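Local coordinates for mitochondrial dynamics protein MID49 (Mus musculus, PDB 4WOY) that recruits the fission GTPase DNM1L (Drp1) to the mitochondrial outer membrane and regulates its GTPase activity, so promoting mitochondrial fission, at residues 128-133 with 192-197; 68-73 with 206-211. The protein carries 1 engineered substitution. All coordinates share one frame; numbering follows the deposited sequence.

Contact 1 (128-133 with 192-197); sequences VLLELL and LLAWPL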
ATOM      1  N   VAL A 128      -1.067 -17.464 -10.209  1.00 36.86           N
ATOM      2  CA  VAL A 128      -1.805 -17.782 -11.426  1.00 37.09           C
ATOM      3  C   VAL A 128      -2.799 -16.658 -11.753  1.00 38.92           C
ATOM      4  O   VAL A 128      -2.947 -16.246 -12.914  1.00 46.70           O
ATOM      5  CB  VAL A 128      -2.520 -19.147 -11.302  1.00 37.24           C
ATOM      6  CG1 VAL A 128      -3.359 -19.444 -12.549  1.00 34.00           C
ATOM      7  CG2 VAL A 128      -1.483 -20.258 -11.076  1.00 35.00           C
ATOM      8  N   LEU A 129      -3.442 -16.130 -10.718  1.00 28.22           N
ATOM      9  CA  LEU A 129      -4.289 -14.962 -10.882  1.00 37.97           C
ATOM     10  C   LEU A 129      -3.505 -13.786 -11.452  1.00 39.47           C
ATOM     11  O   LEU A 129      -3.972 -13.119 -12.360  1.00 37.75           O
ATOM     12  CB  LEU A 129      -4.897 -14.586  -9.542  1.00 34.31           C
ATOM     13  CG  LEU A 129      -6.167 -15.417  -9.396  1.00 45.37           C
ATOM     14  CD1 LEU A 129      -6.539 -15.619  -7.932  1.00 45.09           C
ATOM     15  CD2 LEU A 129      -7.288 -14.705 -10.194  1.00 45.29           C
ATOM     16  N   LEU A 130      -2.298 -13.579 -10.929  1.00 37.00           N
ATOM     17  CA  LEU A 130      -1.400 -12.542 -11.399  1.00 40.64           C
ATOM     18  C   LEU A 130      -1.061 -12.707 -12.877  1.00 44.39           C
ATOM     19  O   LEU A 130      -1.131 -11.734 -13.630  1.00 45.73           O
ATOM     20  CB  LEU A 130      -0.124 -12.528 -10.569  1.00 40.70           C
ATOM     21  CG  LEU A 130      -0.179 -11.707  -9.290  1.00 36.20           C
ATOM     22  CD1 LEU A 130       1.142 -11.830  -8.567  1.00 45.98           C
ATOM     23  CD2 LEU A 130      -0.496 -10.246  -9.596  1.00 34.96           C
ATOM     24  N   GLU A 131      -0.743 -13.931 -13.294  1.00 40.33           N
ATOM     25  CA  GLU A 131      -0.443 -14.205 -14.706  1.00 50.35           C
ATOM     26  C   GLU A 131      -1.612 -13.795 -15.625  1.00 45.72           C
ATOM     27  O   GLU A 131      -1.408 -13.209 -16.683  1.00 49.09           O
ATOM     28  CB  GLU A 131      -0.175 -15.703 -14.925  1.00 57.60           C
ATOM     29  CG  GLU A 131       0.982 -16.304 -14.156  1.00 76.76           C
ATOM     30  CD  GLU A 131       1.086 -17.827 -14.364  1.00 86.28           C
ATOM     31  OE1 GLU A 131       0.035 -18.443 -14.673  1.00 87.31           O
ATOM     32  OE2 GLU A 131       2.193 -18.402 -14.184  1.00 85.92           O
ATOM     33  N   LEU A 132      -2.836 -14.101 -15.202  1.00 40.88           N
ATOM     34  CA  LEU A 132      -4.007 -13.802 -16.005  1.00 40.07           C
ATOM     35  C   LEU A 132      -4.206 -12.306 -16.178  1.00 34.07           C
ATOM     36  O   LEU A 132      -4.426 -11.834 -17.267  1.00 46.84           O
ATOM     37  CB  LEU A 132      -5.264 -14.412 -15.385  1.00 41.12           C
ATOM     38  CG  LEU A 132      -6.536 -14.136 -16.204  1.00 39.78           C
ATOM     39  CD1 LEU A 132      -6.645 -15.089 -17.369  1.00 38.18           C
ATOM     40  CD2 LEU A 132      -7.766 -14.166 -15.325  1.00 37.21           C
ATOM     41  N   LEU A 133      -4.155 -11.563 -15.092  1.00 39.21           N
ATOM     42  CA  LEU A 133      -4.377 -10.127 -15.176  1.00 47.38           C
ATOM     43  C   LEU A 133      -3.226  -9.389 -15.869  1.00 52.09           C
ATOM     44  O   LEU A 133      -3.460  -8.415 -16.585  1.00 51.21           O
ATOM     45  CB  LEU A 133      -4.623  -9.551 -13.783  1.00 39.87           C
ATOM     46  CG  LEU A 133      -5.099  -8.102 -13.728  1.00 39.56           C
ATOM     47  CD1 LEU A 133      -6.275  -7.796 -14.687  1.00 34.18           C
ATOM     48  CD2 LEU A 133      -5.434  -7.758 -12.296  1.00 37.76           C
ATOM     49  N   LEU A 192      -6.132  -9.380   1.756  1.00 36.96           N
ATOM     50  CA  LEU A 192      -5.050 -10.146   1.173  1.00 36.98           C
ATOM     51  C   LEU A 192      -4.939  -9.710  -0.272  1.00 35.74           C
ATOM     52  O   LEU A 192      -5.965  -9.616  -0.968  1.00 27.45           O
ATOM     53  CB  LEU A 192      -5.328 -11.645   1.256  1.00 35.65           C
ATOM     54  CG  LEU A 192      -5.715 -12.163   2.635  1.00 39.77           C
ATOM     55  CD1 LEU A 192      -6.063 -13.645   2.559  1.00 35.79           C
ATOM     56  CD2 LEU A 192      -4.607 -11.874   3.602  1.00 33.22           C
ATOM     57  N   LEU A 193      -3.717  -9.453  -0.732  1.00 35.99           N
ATOM     58  CA  LEU A 193      -3.506  -9.040  -2.108  1.00 32.02           C
ATOM     59  C   LEU A 193      -2.844 -10.135  -2.912  1.00 29.32           C
ATOM     60  O   LEU A 193      -1.960 -10.827  -2.417  1.00 32.58           O
ATOM     61  CB  LEU A 193      -2.628  -7.793  -2.184  1.00 40.15           C
ATOM     62  CG  LEU A 193      -2.714  -6.634  -1.194  1.00 46.82           C
ATOM     63  CD1 LEU A 193      -1.405  -5.889  -1.207  1.00 44.26           C
ATOM     64  CD2 LEU A 193      -3.815  -5.700  -1.594  1.00 50.79           C
ATOM     65  N   ALA A 194      -3.239 -10.260  -4.163  1.00 40.96           N
ATOM     66  CA  ALA A 194      -2.489 -11.040  -5.106  1.00 41.79           C
ATOM     67  C   ALA A 194      -1.287 -10.204  -5.555  1.00 44.53           C
ATOM     68  O   ALA A 194      -1.343  -9.512  -6.568  1.00 51.37           O
ATOM     69  CB  ALA A 194      -3.363 -11.418  -6.302  1.00 42.47           C
ATOM     70  N   TRP A 195      -0.185 -10.277  -4.832  1.00 46.39           N
ATOM     71  CA  TRP A 195       0.950  -9.436  -5.156  1.00 53.64           C
ATOM     72  C   TRP A 195       2.150 -10.317  -5.244  1.00 59.49           C
ATOM     73  O   TRP A 195       2.203 -11.349  -4.594  1.00 56.51           O
ATOM     74  CB  TRP A 195       1.156  -8.330  -4.120  1.00 60.13           C
ATOM     75  CG  TRP A 195       1.690  -7.003  -4.682  1.00 67.90           C
ATOM     76  CD1 TRP A 195       2.740  -6.280  -4.200  1.00 67.85           C
ATOM     77  CD2 TRP A 195       1.198  -6.276  -5.834  1.00 72.96           C
ATOM     78  NE1 TRP A 195       2.919  -5.141  -4.950  1.00 72.19           N
ATOM     79  CE2 TRP A 195       1.995  -5.118  -5.965  1.00 71.66           C
ATOM     80  CE3 TRP A 195       0.164  -6.496  -6.764  1.00 73.57           C
ATOM     81  CZ2 TRP A 195       1.786  -4.168  -6.987  1.00 65.67           C
ATOM     82  CZ3 TRP A 195      -0.046  -5.551  -7.781  1.00 66.75           C
ATOM     83  CH2 TRP A 195       0.765  -4.405  -7.881  1.00 66.85           C
ATOM     84  N   PRO A 196       3.091  -9.952  -6.117  1.00 74.65           N
ATOM     85  CA  PRO A 196       4.274 -10.784  -6.175  1.00 83.24           C
ATOM     86  C   PRO A 196       5.158 -10.594  -4.981  1.00 94.86           C
ATOM     87  O   PRO A 196       5.271  -9.538  -4.357  1.00112.15           O
ATOM     88  CB  PRO A 196       4.984 -10.295  -7.441  1.00 82.39           C
ATOM     89  CG  PRO A 196       4.601  -8.871  -7.522  1.00 76.70           C
ATOM     90  CD  PRO A 196       3.165  -8.845  -7.089  1.00 76.67           C
ATOM     91  N   LEU A 197       5.735 -11.713  -4.634  1.00 99.83           N
ATOM     92  CA  LEU A 197       7.146 -11.761  -4.444  1.00116.00           C
ATOM     93  C   LEU A 197       7.206 -13.086  -5.199  1.00127.13           C
ATOM     94  O   LEU A 197       6.503 -14.040  -4.840  1.00 98.59           O
ATOM     95  CB  LEU A 197       7.591 -11.736  -2.976  1.00111.36           C
ATOM     96  CG  LEU A 197       9.099 -11.625  -2.746  1.00107.73           C
ATOM     97  CD1 LEU A 197       9.536 -10.169  -2.881  1.00105.97           C
ATOM     98  CD2 LEU A 197       9.461 -12.146  -1.376  1.00 94.50           C
TER

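Contact 2 (68-73 with 206-211); sequences HVRLLA and LQDLYP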
ATOM      1  N   HIS A  68       1.688   5.301  -4.700  1.00 43.28           N
ATOM      2  CA  HIS A  68       0.821   4.639  -5.665  1.00 44.46           C
ATOM      3  C   HIS A  68      -0.631   4.932  -5.341  1.00 43.80           C
ATOM      4  O   HIS A  68      -0.986   5.243  -4.198  1.00 47.22           O
ATOM      5  CB  HIS A  68       1.024   3.121  -5.658  1.00 43.85           C
ATOM      6  CG  HIS A  68       2.318   2.688  -6.254  1.00 49.67           C
ATOM      7  ND1 HIS A  68       3.200   3.567  -6.837  1.00 59.89           N
ATOM      8  CD2 HIS A  68       2.887   1.458  -6.360  1.00 44.03           C
ATOM      9  CE1 HIS A  68       4.261   2.910  -7.273  1.00 57.38           C
ATOM     10  NE2 HIS A  68       4.086   1.627  -7.000  1.00 47.09           N
ATOM     11  N   VAL A  69      -1.461   4.847  -6.365  1.00 38.10           N
ATOM     12  CA  VAL A  69      -2.889   4.916  -6.204  1.00 37.61           C
ATOM     13  C   VAL A  69      -3.412   3.480  -6.324  1.00 49.78           C
ATOM     14  O   VAL A  69      -3.183   2.797  -7.340  1.00 46.91           O
ATOM     15  CB  VAL A  69      -3.515   5.840  -7.241  1.00 41.42           C
ATOM     16  CG1 VAL A  69      -5.046   5.892  -7.082  1.00 38.85           C
ATOM     17  CG2 VAL A  69      -2.863   7.219  -7.155  1.00 51.77           C
ATOM     18  N   ARG A  70      -4.069   3.006  -5.269  1.00 47.76           N
ATOM     19  CA  ARG A  70      -4.565   1.634  -5.267  1.00 45.62           C
ATOM     20  C   ARG A  70      -5.821   1.501  -6.126  1.00 43.08           C
ATOM     21  O   ARG A  70      -6.745   2.318  -6.047  1.00 52.92           O
ATOM     22  CB  ARG A  70      -4.823   1.155  -3.834  1.00 42.51           C
ATOM     23  CG  ARG A  70      -3.953   1.868  -2.819  1.00 51.84           C
ATOM     24  CD  ARG A  70      -3.515   1.004  -1.641  1.00 58.73           C
ATOM     25  NE  ARG A  70      -4.600   0.235  -1.059  1.00 55.07           N
ATOM     26  CZ  ARG A  70      -4.407  -0.799  -0.248  1.00 47.05           C
ATOM     27  NH1 ARG A  70      -3.175  -1.172   0.087  1.00 34.47           N
ATOM     28  NH2 ARG A  70      -5.446  -1.461   0.226  1.00 39.54           N
ATOM     29  N   LEU A  71      -5.811   0.499  -6.994  1.00 45.48           N
ATOM     30  CA  LEU A  71      -6.986   0.122  -7.745  1.00 41.64           C
ATOM     31  C   LEU A  71      -7.352  -1.300  -7.291  1.00 43.99           C
ATOM     32  O   LEU A  71      -6.714  -2.295  -7.684  1.00 37.23           O
ATOM     33  CB  LEU A  71      -6.716   0.209  -9.240  1.00 41.13           C
ATOM     34  CG  LEU A  71      -7.950   0.262 -10.123  1.00 56.72           C
ATOM     35  CD1 LEU A  71      -8.835   1.390  -9.634  1.00 63.50           C
ATOM     36  CD2 LEU A  71      -7.569   0.476 -11.577  1.00 57.59           C
ATOM     37  N   LEU A  72      -8.359  -1.370  -6.421  1.00 46.84           N
ATOM     38  CA  LEU A  72      -8.772  -2.618  -5.796  1.00 38.62           C
ATOM     39  C   LEU A  72      -9.766  -3.336  -6.683  1.00 42.58           C
ATOM     40  O   LEU A  72     -10.755  -2.741  -7.094  1.00 44.81           O
ATOM     41  CB  LEU A  72      -9.410  -2.366  -4.436  1.00 39.76           C
ATOM     42  CG  LEU A  72      -8.604  -1.665  -3.355  1.00 41.08           C
ATOM     43  CD1 LEU A  72      -9.256  -1.870  -1.994  1.00 35.27           C
ATOM     44  CD2 LEU A  72      -7.163  -2.145  -3.362  1.00 43.80           C
ATOM     45  N   ALA A  73      -9.474  -4.598  -7.000  1.00 40.34           N
ATOM     46  CA  ALA A  73     -10.388  -5.482  -7.721  1.00 41.46           C
ATOM     47  C   ALA A  73     -10.756  -6.668  -6.807  1.00 41.13           C
ATOM     48  O   ALA A  73     -10.003  -7.640  -6.708  1.00 37.58           O
ATOM     49  CB  ALA A  73      -9.765  -5.963  -9.047  1.00 34.45           C
ATOM     50  N   LEU A 206      -0.568 -11.736  -0.202  1.00 38.97           N
ATOM     51  CA  LEU A 206       0.144 -10.838   0.683  1.00 39.66           C
ATOM     52  C   LEU A 206      -0.854 -10.107   1.613  1.00 38.90           C
ATOM     53  O   LEU A 206      -1.899  -9.598   1.186  1.00 38.57           O
ATOM     54  CB  LEU A 206       0.953  -9.851  -0.144  1.00 41.21           C
ATOM     55  CG  LEU A 206       1.892  -8.905   0.577  1.00 42.27           C
ATOM     56  CD1 LEU A 206       3.114  -9.700   1.014  1.00 43.32           C
ATOM     57  CD2 LEU A 206       2.276  -7.792  -0.336  1.00 43.68           C
ATOM     58  N   GLN A 207      -0.548 -10.063   2.896  1.00 39.00           N
ATOM     59  CA  GLN A 207      -1.422  -9.359   3.815  1.00 38.68           C
ATOM     60  C   GLN A 207      -1.297  -7.866   3.590  1.00 44.99           C
ATOM     61  O   GLN A 207      -0.198  -7.321   3.512  1.00 40.42           O
ATOM     62  CB  GLN A 207      -1.086  -9.674   5.265  1.00 43.98           C
ATOM     63  CG  GLN A 207      -1.961  -8.923   6.244  1.00 39.10           C
ATOM     64  CD  GLN A 207      -1.565  -9.164   7.686  1.00 40.07           C
ATOM     65  OE1 GLN A 207      -0.415  -8.930   8.081  1.00 45.23           O
ATOM     66  NE2 GLN A 207      -2.508  -9.661   8.479  1.00 40.04           N
ATOM     67  N   ASP A 208      -2.440  -7.205   3.530  1.00 49.48           N
ATOM     68  CA  ASP A 208      -2.468  -5.770   3.403  1.00 39.91           C
ATOM     69  C   ASP A 208      -3.150  -5.152   4.617  1.00 40.05           C
ATOM     70  O   ASP A 208      -4.360  -5.274   4.777  1.00 39.78           O
ATOM     71  CB  ASP A 208      -3.199  -5.371   2.133  1.00 44.88           C
ATOM     72  CG  ASP A 208      -3.391  -3.864   2.032  1.00 46.98           C
ATOM     73  OD1 ASP A 208      -2.447  -3.141   2.406  1.00 49.70           O
ATOM     74  OD2 ASP A 208      -4.483  -3.419   1.609  1.00 46.48           O
ATOM     75  N   LEU A 209      -2.358  -4.507   5.472  1.00 40.80           N
ATOM     76  CA  LEU A 209      -2.887  -3.864   6.675  1.00 41.30           C
ATOM     77  C   LEU A 209      -3.237  -2.387   6.461  1.00 47.20           C
ATOM     78  O   LEU A 209      -3.676  -1.711   7.399  1.00 42.81           O
ATOM     79  CB  LEU A 209      -1.909  -3.991   7.844  1.00 42.03           C
ATOM     80  CG  LEU A 209      -1.690  -5.435   8.319  1.00 44.37           C
ATOM     81  CD1 LEU A 209      -0.685  -5.542   9.482  1.00 43.02           C
ATOM     82  CD2 LEU A 209      -3.030  -6.106   8.668  1.00 43.52           C
ATOM     83  N   TYR A 210      -3.057  -1.894   5.240  1.00 42.23           N
ATOM     84  CA  TYR A 210      -3.239  -0.474   4.979  1.00 49.22           C
ATOM     85  C   TYR A 210      -4.636   0.067   5.429  1.00 43.69           C
ATOM     86  O   TYR A 210      -4.691   1.078   6.119  1.00 44.63           O
ATOM     87  CB  TYR A 210      -2.983  -0.169   3.489  1.00 43.65           C
ATOM     88  CG  TYR A 210      -3.338   1.253   3.107  1.00 44.92           C
ATOM     89  CD1 TYR A 210      -2.396   2.281   3.217  1.00 45.88           C
ATOM     90  CD2 TYR A 210      -4.620   1.573   2.669  1.00 45.46           C
ATOM     91  CE1 TYR A 210      -2.714   3.582   2.890  1.00 47.17           C
ATOM     92  CE2 TYR A 210      -4.948   2.864   2.347  1.00 51.87           C
ATOM     93  CZ  TYR A 210      -3.992   3.869   2.452  1.00 47.73           C
ATOM     94  OH  TYR A 210      -4.346   5.153   2.137  1.00 49.30           O
ATOM     95  N   PRO A 211      -5.749  -0.611   5.072  1.00 46.28           N
ATOM     96  CA  PRO A 211      -7.063  -0.088   5.499  1.00 47.99           C
ATOM     97  C   PRO A 211      -7.245  -0.019   7.016  1.00 45.58           C
ATOM     98  O   PRO A 211      -7.900   0.890   7.523  1.00 53.09           O
ATOM     99  CB  PRO A 211      -8.058  -1.087   4.893  1.00 43.91           C
ATOM    100  CG  PRO A 211      -7.332  -1.696   3.739  1.00 44.91           C
ATOM    101  CD  PRO A 211      -5.900  -1.817   4.223  1.00 45.25           C
TER

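Contact 1 (128-133 with 192-197)
The carbonyl oxygen of A194 is met by the branched end of L130: A194 O lies 3.2 Å from L130 CD2 and 3.7 Å from L130 CG. These are van der Waals contacts, for a leucine offers such an oxygen nothing to bond with. L130 CD1, carried to the far end of its chain because it stands anti to CA (chi2 178°), runs on to the next peptide, 3.7 Å from P196 N, and touches the proline ring at P196 CD over 3.9 Å. The fork of L130 therefore spans the bend from A194 to P196, while its CG stays 4.4 Å from A194 CB. Alanine, with no more than a methyl, suits a point where helix and chain lie close, CA to CA 6.6 Å for L130 and A194.

A194 is the centre of an inverse gamma turn, which bends the chain that comes from strand 191-193 in front of helix 126-139. Both belong to a domain with the nucleotidyltransferase-type fold, in the predicted cytosolic part of the protein, and the helix packs beside the central sheet. Proline suits position 196: its ring closes on the backbone nitrogen, which carries no hydrogen, and its CD offers hydrocarbon to the leucine and also sits 3.3 Å above one face of the W195 indole, toward the rim. The W195 side chain packs on L179 and S160. L129 and A194 both rest on W205 of strand 205-208, and L133 reaches V178 of strand 173-182.

Contact 2 (68-73 with 206-211)
One face of the R70 guanidinium is covered by the Y210 ring, whose CD2 stands 3.8 Å above its centre, while the carboxylate of D208 occupies the edge, close to the guanidinium plane. Guanidinium and ring are tilted by 31°, and R70 CD lies over a face of the Y210 ring. The salt bridge is an end-on grip: R70 NH2 gives its hydrogen to D208 OD2 over 2.6 Å, meeting the syn side of that oxygen, and R70 NH1 reaches D208 OD1 over 3.1 Å from above the carboxylate plane. The two planes are 41° apart, in keeping with a second bond that rises out of the carboxylate. A weak hydrogen bond from R70 NH1 to D208 OD2 is part of the same salt bridge.

D208 OD1 has a second donor on the opposite face, Y210 N at 3.2 Å, a bond that caps the turn into helix 210-224. Aspartate suits this place because one short carboxylate, its CG anti to the backbone N (chi1 174°), can serve both. Held by R70 and by Y210 N, it should be restrained in its rotation, and the arginine's charge would be expected to favour the ionised form. Tyrosine supplies a flat aromatic surface for the guanidinium, with its hydroxyl hydrogen-bonded to D59, and P211 fits the first helical turn, its CG 4.0 Å from R70 NH2. Arginine has the length to bridge this gap. R70 and D208 also rest on L191, so strand 191-193 adjoins the contact, which joins strand 69-74 to the end of strand 205-208 and the start of helix 210-224, where W250 of helix 250-261 meets the tyrosine ring.

Overall arrangement
From the N terminus, the chain first passes 68-73 on strand 69-74, then 128-133 on helix 126-139. It returns to the helix at 192-197, where contact 1 closes a loop of 58 intervening residues. It reaches 206-211 soon after, and contact 2 closes the larger loop of 132, with contact 1 nested inside. The two centres are about 13 Å apart. The later segments are joined directly, since strands 191-193 and 205-208 are antiparallel neighbours in the mixed sheet and L193 packs on D208. Contact 1 thus ties a helix to this part of the sheet, and contact 2 links strand 69-74 to the end of strand 205-208 and the start of helix 210-224.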